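Local structure of alanine dehydrogenase (Archaeoglobus fulgidus, 1OMO) at residues A215-L226 with K245-A253; K233-A244 with E284-L293. The protein catalyses the NAD(+)-dependent oxidative deamination of L-alanine to pyruvate and the reverse reductive amination, working as a homodimer. All blocks are in the same frame, centred on the assembly; numbering follows the deposited sequence.

Contact 1 (A215-L226 with K245-A253). With NA (sodium ion), chain C; NAD (nicotinamide-adenine-dinucleotide), chain D.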
# COMPACT_ATOMS: atom_id res chain seq x y z
N ALA A 215 -21.56 9.19 -12.93
CA ALA A 215 -20.67 8.49 -13.87
C ALA A 215 -19.75 7.61 -13.02
O ALA A 215 -18.75 8.09 -12.47
CB ALA A 215 -19.86 9.51 -14.66
N ILE A 216 -20.10 6.32 -12.92
CA ILE A 216 -19.39 5.36 -12.06
C ILE A 216 -18.42 4.36 -12.72
O ILE A 216 -17.41 3.98 -12.12
CB ILE A 216 -20.41 4.44 -11.22
CG1 ILE A 216 -21.55 5.26 -10.61
CG2 ILE A 216 -19.67 3.77 -10.02
CD1 ILE A 216 -21.08 6.25 -9.56
N GLY A 217 -18.74 3.92 -13.93
CA GLY A 217 -17.94 2.91 -14.59
C GLY A 217 -16.46 3.14 -14.82
O GLY A 217 -15.66 2.23 -14.60
N ALA A 218 -16.10 4.34 -15.27
CA ALA A 218 -14.73 4.69 -15.57
C ALA A 218 -13.84 4.84 -14.35
O ALA A 218 -14.07 5.69 -13.49
CB ALA A 218 -14.72 5.98 -16.39
N ASP A 219 -12.78 4.04 -14.27
CA ASP A 219 -11.89 4.13 -13.11
C ASP A 219 -10.43 3.78 -13.41
O ASP A 219 -9.65 3.55 -12.48
CB ASP A 219 -12.36 3.18 -12.03
CG ASP A 219 -12.16 1.76 -12.46
OD1 ASP A 219 -11.00 1.36 -12.72
OD2 ASP A 219 -13.16 1.05 -12.55
N GLY A 220 -10.08 3.67 -14.69
CA GLY A 220 -8.72 3.37 -15.06
C GLY A 220 -8.39 4.16 -16.31
O GLY A 220 -9.28 4.60 -17.03
N PRO A 221 -7.11 4.37 -16.60
CA PRO A 221 -6.73 5.12 -17.81
C PRO A 221 -7.44 4.63 -19.07
O PRO A 221 -7.52 3.43 -19.32
CB PRO A 221 -5.22 4.90 -17.88
CG PRO A 221 -4.84 4.92 -16.41
CD PRO A 221 -5.93 4.09 -15.75
N GLY A 222 -7.95 5.57 -19.88
CA GLY A 222 -8.62 5.18 -21.11
C GLY A 222 -10.07 4.75 -20.97
O GLY A 222 -10.79 4.66 -21.98
N LYS A 223 -10.52 4.43 -19.76
CA LYS A 223 -11.94 4.10 -19.58
C LYS A 223 -12.67 5.42 -19.83
O LYS A 223 -12.13 6.49 -19.51
CB LYS A 223 -12.24 3.58 -18.16
CG LYS A 223 -11.99 2.08 -17.94
CD LYS A 223 -12.49 1.70 -16.51
CE LYS A 223 -12.32 0.22 -16.19
NZ LYS A 223 -12.76 -0.15 -14.82
N GLN A 224 -13.87 5.32 -20.40
CA GLN A 224 -14.68 6.50 -20.73
C GLN A 224 -16.10 6.10 -21.14
O GLN A 224 -16.26 5.31 -22.08
CB GLN A 224 -14.02 7.24 -21.88
CG GLN A 224 -14.90 8.31 -22.53
CD GLN A 224 -14.32 8.77 -23.87
OE1 GLN A 224 -14.19 7.97 -24.81
NE2 GLN A 224 -13.96 10.03 -23.97
N GLU A 225 -17.13 6.63 -20.48
CA GLU A 225 -18.51 6.27 -20.85
C GLU A 225 -19.36 7.38 -21.48
O GLU A 225 -20.42 7.10 -22.08
CB GLU A 225 -19.30 5.79 -19.63
CG GLU A 225 -18.66 4.70 -18.83
CD GLU A 225 -19.54 4.33 -17.64
OE1 GLU A 225 -19.41 4.96 -16.56
OE2 GLU A 225 -20.38 3.43 -17.78
N LEU A 226 -18.90 8.62 -21.35
CA LEU A 226 -19.67 9.74 -21.84
C LEU A 226 -19.11 10.47 -23.02
O LEU A 226 -17.91 10.71 -23.09
CB LEU A 226 -19.88 10.75 -20.71
CG LEU A 226 -21.15 10.67 -19.85
CD1 LEU A 226 -21.50 9.25 -19.51
CD2 LEU A 226 -20.98 11.50 -18.60
N LYS A 245 -8.63 12.71 -13.02
CA LYS A 245 -7.70 13.01 -14.13
C LYS A 245 -7.10 11.72 -14.72
O LYS A 245 -7.15 11.48 -15.91
CB LYS A 245 -6.52 13.85 -13.64
CG LYS A 245 -6.68 15.36 -13.61
CD LYS A 245 -5.35 15.97 -13.12
CE LYS A 245 -5.25 17.48 -13.22
NZ LYS A 245 -4.16 17.97 -12.28
N HIS A 246 -6.51 10.90 -13.85
CA HIS A 246 -5.87 9.66 -14.24
C HIS A 246 -6.80 8.53 -14.76
O HIS A 246 -6.50 7.88 -15.77
CB HIS A 246 -5.06 9.16 -13.04
CG HIS A 246 -4.69 7.71 -13.09
ND1 HIS A 246 -3.55 7.25 -13.71
CD2 HIS A 246 -5.32 6.62 -12.60
CE1 HIS A 246 -3.48 5.94 -13.59
NE2 HIS A 246 -4.55 5.53 -12.92
N GLY A 247 -7.91 8.30 -14.07
CA GLY A 247 -8.80 7.24 -14.49
C GLY A 247 -10.31 7.42 -14.35
O GLY A 247 -11.04 6.45 -14.55
N GLY A 248 -10.78 8.61 -14.02
CA GLY A 248 -12.22 8.82 -13.89
C GLY A 248 -12.94 9.04 -15.22
O GLY A 248 -12.33 8.95 -16.26
N GLU A 249 -14.23 9.36 -15.19
CA GLU A 249 -14.94 9.57 -16.44
C GLU A 249 -14.26 10.67 -17.27
O GLU A 249 -14.32 10.64 -18.52
CB GLU A 249 -16.42 9.89 -16.18
CG GLU A 249 -17.28 10.29 -17.40
CD GLU A 249 -17.22 9.29 -18.54
OE1 GLU A 249 -17.14 8.07 -18.28
OE2 GLU A 249 -17.25 9.74 -19.71
N ILE A 250 -13.61 11.62 -16.61
CA ILE A 250 -12.97 12.69 -17.37
C ILE A 250 -11.53 12.40 -17.86
O ILE A 250 -10.95 13.27 -18.52
CB ILE A 250 -12.88 14.01 -16.59
CG1 ILE A 250 -11.79 13.93 -15.53
CG2 ILE A 250 -14.17 14.29 -15.86
CD1 ILE A 250 -11.55 15.24 -14.83
N ASN A 251 -10.95 11.23 -17.56
CA ASN A 251 -9.53 11.04 -17.95
C ASN A 251 -9.15 11.23 -19.43
O ASN A 251 -8.22 11.97 -19.72
CB ASN A 251 -8.97 9.71 -17.36
CG ASN A 251 -9.26 8.49 -18.21
OD1 ASN A 251 -8.50 8.15 -19.13
ND2 ASN A 251 -10.34 7.79 -17.88
N VAL A 252 -9.90 10.61 -20.34
CA VAL A 252 -9.64 10.72 -21.80
C VAL A 252 -9.77 12.18 -22.26
O VAL A 252 -8.90 12.71 -22.98
CB VAL A 252 -10.65 9.81 -22.62
CG1 VAL A 252 -10.39 9.92 -24.13
CG2 VAL A 252 -10.48 8.36 -22.20
N ALA A 253 -10.82 12.85 -21.81
CA ALA A 253 -11.05 14.23 -22.18
C ALA A 253 -9.90 15.12 -21.75
O ALA A 253 -9.43 15.95 -22.54
CB ALA A 253 -12.33 14.73 -21.57
NA NA C . -17.76 6.64 -16.00
PA NAD D . -20.13 -6.03 -13.99
O1A NAD D . -19.31 -6.69 -15.04
O2A NAD D . -20.99 -6.90 -13.06
O5B NAD D . -21.15 -4.81 -14.45
C5B NAD D . -20.97 -4.08 -15.74
C4B NAD D . -22.26 -4.31 -16.56
O4B NAD D . -22.01 -3.50 -17.80
C3B NAD D . -22.50 -5.78 -17.15
O3B NAD D . -23.84 -6.29 -16.77
C2B NAD D . -22.32 -5.65 -18.69
O2B NAD D . -22.96 -6.54 -19.53
C1B NAD D . -22.64 -4.14 -18.88
N9A NAD D . -22.00 -3.55 -20.01
C8A NAD D . -20.73 -3.70 -20.54
N7A NAD D . -20.51 -2.95 -21.60
C5A NAD D . -21.61 -2.26 -21.84
C6A NAD D . -21.94 -1.26 -22.86
N6A NAD D . -21.09 -0.92 -23.79
N1A NAD D . -23.22 -0.74 -22.77
C2A NAD D . -24.12 -1.09 -21.82
N3A NAD D . -23.85 -2.05 -20.81
C4A NAD D . -22.57 -2.59 -20.86
O3 NAD D . -19.37 -4.95 -12.98
PN NAD D . -19.83 -4.02 -11.64
O1N NAD D . -21.33 -4.10 -11.52
O2N NAD D . -18.90 -4.34 -10.48
O5D NAD D . -19.43 -2.51 -12.29
C5D NAD D . -18.04 -2.62 -13.01
C4D NAD D . -17.51 -1.29 -13.44
O4D NAD D . -17.47 -0.40 -12.19
C3D NAD D . -16.04 -1.29 -13.96
O3D NAD D . -15.77 -0.18 -14.84
C2D NAD D . -15.28 -1.20 -12.63
O2D NAD D . -13.90 -1.08 -12.75
C1D NAD D . -16.07 0.00 -11.92
N1N NAD D . -16.09 0.14 -10.43
C2N NAD D . -15.75 1.49 -9.99
C3N NAD D . -15.94 1.71 -8.57
C7N NAD D . -15.54 3.23 -8.09
O7N NAD D . -15.23 3.40 -6.87
N7N NAD D . -15.59 4.23 -9.02
C4N NAD D . -16.43 0.77 -7.63
C5N NAD D . -16.74 -0.53 -8.21
C6N NAD D . -16.57 -0.83 -9.57
O HOH W 1 -16.18 7.61 -13.19
O HOH W 2 -12.37 9.08 -19.92
O HOH W 3 -13.63 11.77 -20.99
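Glu249 holds CG anti to its backbone N (chi1 174°) and then bends at chi2 (53°), which brings the carboxylate up against the backbone amides of Glu225 and Leu226. Each oxygen takes one N-H: OE1 receives Glu225 N at 2.6 Å through its syn lone pair, while OE2 is approached by Leu226 N, also at 2.6 Å, from above the carboxylate plane. OE1 also binds the sodium ion at 2.8 Å; Glu225 OE1 reaches the same ion at 2.4 Å, and the metal probably offsets the repulsion between the two carboxylates, whose planes stand 51° apart. Glu225 OE2 turns to Thr195 N. This loop follows strand 212-215 of the Rossmann-fold NAD domain and meets the cofactor's ribose: Lys223 NZ donates to NAD O3D, which also lies very close to Gly217 O. Farther along, Asn251 bridges the type II turn 220-223, OD1 accepting Gly222 N at 2.7 Å and ND2 donating to Lys223 O at 2.7 Å and to Gly248 O at 2.8 Å. An alanine here would remove the amide and is likely to leave Gly222 N without its acceptor and the turn freer to shift. Val252 lays CG1 against Gln224 NE2, the two side chains crossing at about a right angle. At the outer edge Pro221 CG sits over one face of the His246 ring, 3.7 Å from its centroid, in a CH-pi contact.

Contact 2 (K233-A244 with E284-L293). With NAD (nicotinamide-adenine-dinucleotide), chain D.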
# COMPACT_ATOMS: atom_id res chain seq x y z
N LYS A 233 -20.59 20.71 -21.47
CA LYS A 233 -21.85 21.35 -21.13
C LYS A 233 -22.33 21.13 -19.70
O LYS A 233 -23.44 21.54 -19.34
CB LYS A 233 -22.89 20.82 -22.15
CG LYS A 233 -24.34 20.70 -21.72
CD LYS A 233 -25.24 20.06 -22.83
CE LYS A 233 -24.98 18.57 -23.00
NZ LYS A 233 -26.18 17.81 -23.58
N ALA A 234 -21.48 20.54 -18.85
CA ALA A 234 -21.94 20.21 -17.51
C ALA A 234 -21.10 20.73 -16.35
O ALA A 234 -19.95 21.13 -16.52
CB ALA A 234 -22.08 18.65 -17.38
N LYS A 235 -21.72 20.75 -15.17
CA LYS A 235 -21.02 21.11 -13.96
C LYS A 235 -20.49 19.74 -13.46
O LYS A 235 -21.26 18.85 -13.03
CB LYS A 235 -21.98 21.72 -12.94
CG LYS A 235 -21.35 21.94 -11.58
CD LYS A 235 -22.30 22.67 -10.62
CE LYS A 235 -22.44 24.16 -10.98
NZ LYS A 235 -23.56 24.85 -10.24
N ILE A 236 -19.19 19.56 -13.57
CA ILE A 236 -18.56 18.30 -13.18
C ILE A 236 -18.10 18.32 -11.72
O ILE A 236 -17.38 19.20 -11.29
CB ILE A 236 -17.34 18.01 -14.09
CG1 ILE A 236 -17.74 18.12 -15.56
CG2 ILE A 236 -16.77 16.60 -13.80
CD1 ILE A 236 -16.53 18.10 -16.51
N VAL A 237 -18.53 17.34 -10.96
CA VAL A 237 -18.11 17.26 -9.57
C VAL A 237 -17.38 15.93 -9.39
O VAL A 237 -17.99 14.85 -9.49
CB VAL A 237 -19.34 17.39 -8.62
CG1 VAL A 237 -18.92 17.18 -7.12
CG2 VAL A 237 -19.91 18.80 -8.75
N VAL A 238 -16.08 16.00 -9.13
CA VAL A 238 -15.34 14.77 -8.97
C VAL A 238 -15.20 14.29 -7.53
O VAL A 238 -15.55 14.95 -6.56
CB VAL A 238 -13.91 14.84 -9.60
CG1 VAL A 238 -13.97 15.42 -11.01
CG2 VAL A 238 -12.99 15.65 -8.72
N ASP A 239 -14.66 13.09 -7.46
CA ASP A 239 -14.34 12.32 -6.29
C ASP A 239 -13.10 12.91 -5.64
O ASP A 239 -13.06 13.30 -4.48
CB ASP A 239 -13.93 10.93 -6.76
CG ASP A 239 -14.61 9.92 -6.02
OD1 ASP A 239 -14.41 8.74 -6.29
OD2 ASP A 239 -15.40 10.35 -5.14
N ASP A 240 -12.06 12.87 -6.44
CA ASP A 240 -10.76 13.31 -6.05
C ASP A 240 -10.25 13.83 -7.35
O ASP A 240 -10.28 13.14 -8.36
CB ASP A 240 -9.95 12.10 -5.63
CG ASP A 240 -8.52 12.44 -5.38
OD1 ASP A 240 -8.19 12.74 -4.22
OD2 ASP A 240 -7.71 12.43 -6.34
N LEU A 241 -9.81 15.07 -7.35
CA LEU A 241 -9.35 15.64 -8.59
C LEU A 241 -8.28 14.80 -9.30
O LEU A 241 -8.45 14.46 -10.48
CB LEU A 241 -8.83 17.06 -8.35
CG LEU A 241 -8.32 17.72 -9.63
CD1 LEU A 241 -9.38 17.68 -10.73
CD2 LEU A 241 -7.89 19.16 -9.32
N GLU A 242 -7.21 14.44 -8.60
CA GLU A 242 -6.15 13.68 -9.27
C GLU A 242 -6.53 12.27 -9.75
O GLU A 242 -6.08 11.84 -10.81
CB GLU A 242 -4.90 13.64 -8.40
CG GLU A 242 -3.62 13.87 -9.23
CD GLU A 242 -3.55 15.23 -9.96
OE1 GLU A 242 -2.75 15.33 -10.92
OE2 GLU A 242 -4.26 16.19 -9.58
N GLN A 243 -7.37 11.57 -8.99
CA GLN A 243 -7.79 10.24 -9.44
C GLN A 243 -8.74 10.33 -10.64
O GLN A 243 -8.78 9.42 -11.48
CB GLN A 243 -8.47 9.48 -8.31
CG GLN A 243 -7.62 9.33 -7.06
CD GLN A 243 -8.23 8.37 -6.05
OE1 GLN A 243 -7.63 8.11 -5.04
NE2 GLN A 243 -9.42 7.83 -6.35
N ALA A 244 -9.51 11.41 -10.73
CA ALA A 244 -10.43 11.55 -11.85
C ALA A 244 -9.58 11.78 -13.10
O ALA A 244 -9.77 11.08 -14.11
CB ALA A 244 -11.40 12.72 -11.63
N GLU A 284 -29.15 23.20 -15.64
CA GLU A 284 -27.85 22.55 -15.75
C GLU A 284 -27.78 21.05 -15.68
O GLU A 284 -28.63 20.36 -15.08
CB GLU A 284 -26.87 23.16 -14.73
CG GLU A 284 -27.22 23.01 -13.27
CD GLU A 284 -26.18 23.70 -12.38
OE1 GLU A 284 -26.39 23.84 -11.16
OE2 GLU A 284 -25.13 24.09 -12.93
N ILE A 285 -26.77 20.53 -16.34
CA ILE A 285 -26.51 19.10 -16.33
C ILE A 285 -25.40 18.91 -15.32
O ILE A 285 -24.36 19.53 -15.46
CB ILE A 285 -26.00 18.58 -17.69
CG1 ILE A 285 -27.14 18.70 -18.72
CG2 ILE A 285 -25.46 17.12 -17.52
CD1 ILE A 285 -26.79 18.24 -20.16
N THR A 286 -25.63 18.08 -14.30
CA THR A 286 -24.57 17.84 -13.31
C THR A 286 -23.98 16.45 -13.49
O THR A 286 -24.66 15.53 -13.96
CB THR A 286 -25.09 18.01 -11.82
OG1 THR A 286 -26.30 17.27 -11.64
CG2 THR A 286 -25.30 19.49 -11.49
N ILE A 287 -22.70 16.33 -13.13
CA ILE A 287 -22.01 15.07 -13.22
C ILE A 287 -21.17 14.79 -11.97
O ILE A 287 -20.42 15.63 -11.52
CB ILE A 287 -21.02 14.98 -14.42
CG1 ILE A 287 -21.74 14.93 -15.77
CG2 ILE A 287 -20.20 13.66 -14.29
CD1 ILE A 287 -20.78 15.02 -16.98
N PHE A 288 -21.32 13.59 -11.43
CA PHE A 288 -20.50 13.16 -10.32
C PHE A 288 -19.56 12.07 -10.93
O PHE A 288 -20.00 11.00 -11.32
CB PHE A 288 -21.32 12.54 -9.18
CG PHE A 288 -20.46 11.84 -8.15
CD1 PHE A 288 -20.69 10.51 -7.81
CD2 PHE A 288 -19.44 12.52 -7.50
CE1 PHE A 288 -19.91 9.87 -6.84
CE2 PHE A 288 -18.67 11.90 -6.53
CZ PHE A 288 -18.90 10.57 -6.19
N ASP A 289 -18.27 12.40 -11.02
CA ASP A 289 -17.22 11.53 -11.52
C ASP A 289 -16.64 10.74 -10.33
O ASP A 289 -15.84 11.27 -9.55
CB ASP A 289 -16.12 12.36 -12.16
CG ASP A 289 -15.25 11.55 -13.08
OD1 ASP A 289 -14.46 12.15 -13.82
OD2 ASP A 289 -15.36 10.30 -13.09
N SER A 290 -17.05 9.49 -10.22
CA SER A 290 -16.63 8.64 -9.13
C SER A 290 -15.45 7.72 -9.46
O SER A 290 -15.44 7.04 -10.48
CB SER A 290 -17.85 7.86 -8.66
OG SER A 290 -17.56 6.87 -7.72
N THR A 291 -14.43 7.74 -8.60
CA THR A 291 -13.29 6.86 -8.82
C THR A 291 -13.05 5.88 -7.68
O THR A 291 -12.34 4.89 -7.89
CB THR A 291 -11.95 7.65 -9.05
OG1 THR A 291 -11.60 8.40 -7.88
CG2 THR A 291 -12.09 8.62 -10.23
N GLY A 292 -13.61 6.12 -6.50
CA GLY A 292 -13.39 5.24 -5.34
C GLY A 292 -12.18 5.74 -4.53
O GLY A 292 -11.04 5.72 -5.01
N LEU A 293 -12.42 6.19 -3.30
CA LEU A 293 -11.32 6.74 -2.50
C LEU A 293 -11.00 5.91 -1.26
O LEU A 293 -11.90 5.36 -0.63
CB LEU A 293 -11.65 8.17 -2.09
CG LEU A 293 -12.46 9.07 -3.04
CD1 LEU A 293 -12.77 10.39 -2.31
CD2 LEU A 293 -11.71 9.33 -4.31
PA NAD D . -20.13 -6.03 -13.99
O1A NAD D . -19.31 -6.69 -15.04
O2A NAD D . -20.99 -6.90 -13.06
O5B NAD D . -21.15 -4.81 -14.45
C5B NAD D . -20.97 -4.08 -15.74
C4B NAD D . -22.26 -4.31 -16.56
O4B NAD D . -22.01 -3.50 -17.80
C3B NAD D . -22.50 -5.78 -17.15
O3B NAD D . -23.84 -6.29 -16.77
C2B NAD D . -22.32 -5.65 -18.69
O2B NAD D . -22.96 -6.54 -19.53
C1B NAD D . -22.64 -4.14 -18.88
N9A NAD D . -22.00 -3.55 -20.01
C8A NAD D . -20.73 -3.70 -20.54
N7A NAD D . -20.51 -2.95 -21.60
C5A NAD D . -21.61 -2.26 -21.84
C6A NAD D . -21.94 -1.26 -22.86
N6A NAD D . -21.09 -0.92 -23.79
N1A NAD D . -23.22 -0.74 -22.77
C2A NAD D . -24.12 -1.09 -21.82
N3A NAD D . -23.85 -2.05 -20.81
C4A NAD D . -22.57 -2.59 -20.86
O3 NAD D . -19.37 -4.95 -12.98
PN NAD D . -19.83 -4.02 -11.64
O1N NAD D . -21.33 -4.10 -11.52
O2N NAD D . -18.90 -4.34 -10.48
O5D NAD D . -19.43 -2.51 -12.29
C5D NAD D . -18.04 -2.62 -13.01
C4D NAD D . -17.51 -1.29 -13.44
O4D NAD D . -17.47 -0.40 -12.19
C3D NAD D . -16.04 -1.29 -13.96
O3D NAD D . -15.77 -0.18 -14.84
C2D NAD D . -15.28 -1.20 -12.63
O2D NAD D . -13.90 -1.08 -12.75
C1D NAD D . -16.07 0.00 -11.92
N1N NAD D . -16.09 0.14 -10.43
C2N NAD D . -15.75 1.49 -9.99
C3N NAD D . -15.94 1.71 -8.57
C7N NAD D . -15.54 3.23 -8.09
O7N NAD D . -15.23 3.40 -6.87
N7N NAD D . -15.59 4.23 -9.02
C4N NAD D . -16.43 0.77 -7.63
C5N NAD D . -16.74 -0.53 -8.21
C6N NAD D . -16.57 -0.83 -9.57
O HOH W 4 -25.06 22.34 -17.73
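Leu293 slides antiparallel past Asp239, its CD2 lying 3.4 Å from Asp239 OD1 and also meeting Asp240 CB and Gln243 NE2. That same OD1 is gripped by three donors from the loop beyond strand 285-289: Thr291 N at 2.5 Å from above the carboxylate plane, Gly292 N at 2.7 Å nearly in line with the C-O bond, and Thr291 OG1 on the anti side. With these bonds the carboxylate is held in place although buried, while OD2 lies near Phe288 CZ, the carboxylate and ring planes almost perpendicular. Gln243, its chain extended beyond CG (chi2 -170°), carries NE2 to both Thr291 OG1 at 2.7 Å and Gly292 O at 3.0 Å; the latter lies in the amide plane, though NE2 stands above the carbonyl plane. Asp240 caps the helix that bears Gln243, OD2 accepting Gln243 N. Upstream, strands 234-238 and 285-289 run parallel, with bonds such as Val237 N to Ile287 O (2.6 Å) and Asp289 N to Val237 O. Ala234 CB packs on Ile285 CG2 and Ile287 CD1 on one face. At the N-terminal ends of the strands Lys235 NZ forms a salt bridge with Glu284 OE1 at 3.1 Å and also donates to Gly278 O, while Glu284 OE1 accepts from Glu280 N. The loop at the C-terminal end of strand 285-289 borders the nicotinamide carboxamide, on the cofactor side of the Rossmann-fold NAD domain.

Overall arrangement
Both contacts are largely buried and lie side by side in the NAD domain, their centres about 10 Å apart, and both draw on helix 241-247. Contact 2 is built on regular strand pairing within the parallel sheet, with an ion pair at one end and a buried carboxylate at the other. Contact 1 has no strand pairing: a loop meets the end of one helix, the turn after it and the start of the next, through side-chain-to-backbone bonds, waters and a sodium ion, with an exposed proline at its outer edge. They are joined directly, since Asp289 OD2 accepts from Glu249 N and Ala215 N bonds to Phe288 O. At the cofactor, contact 1 meets the ribose hydroxyls and contact 2 the carboxamide.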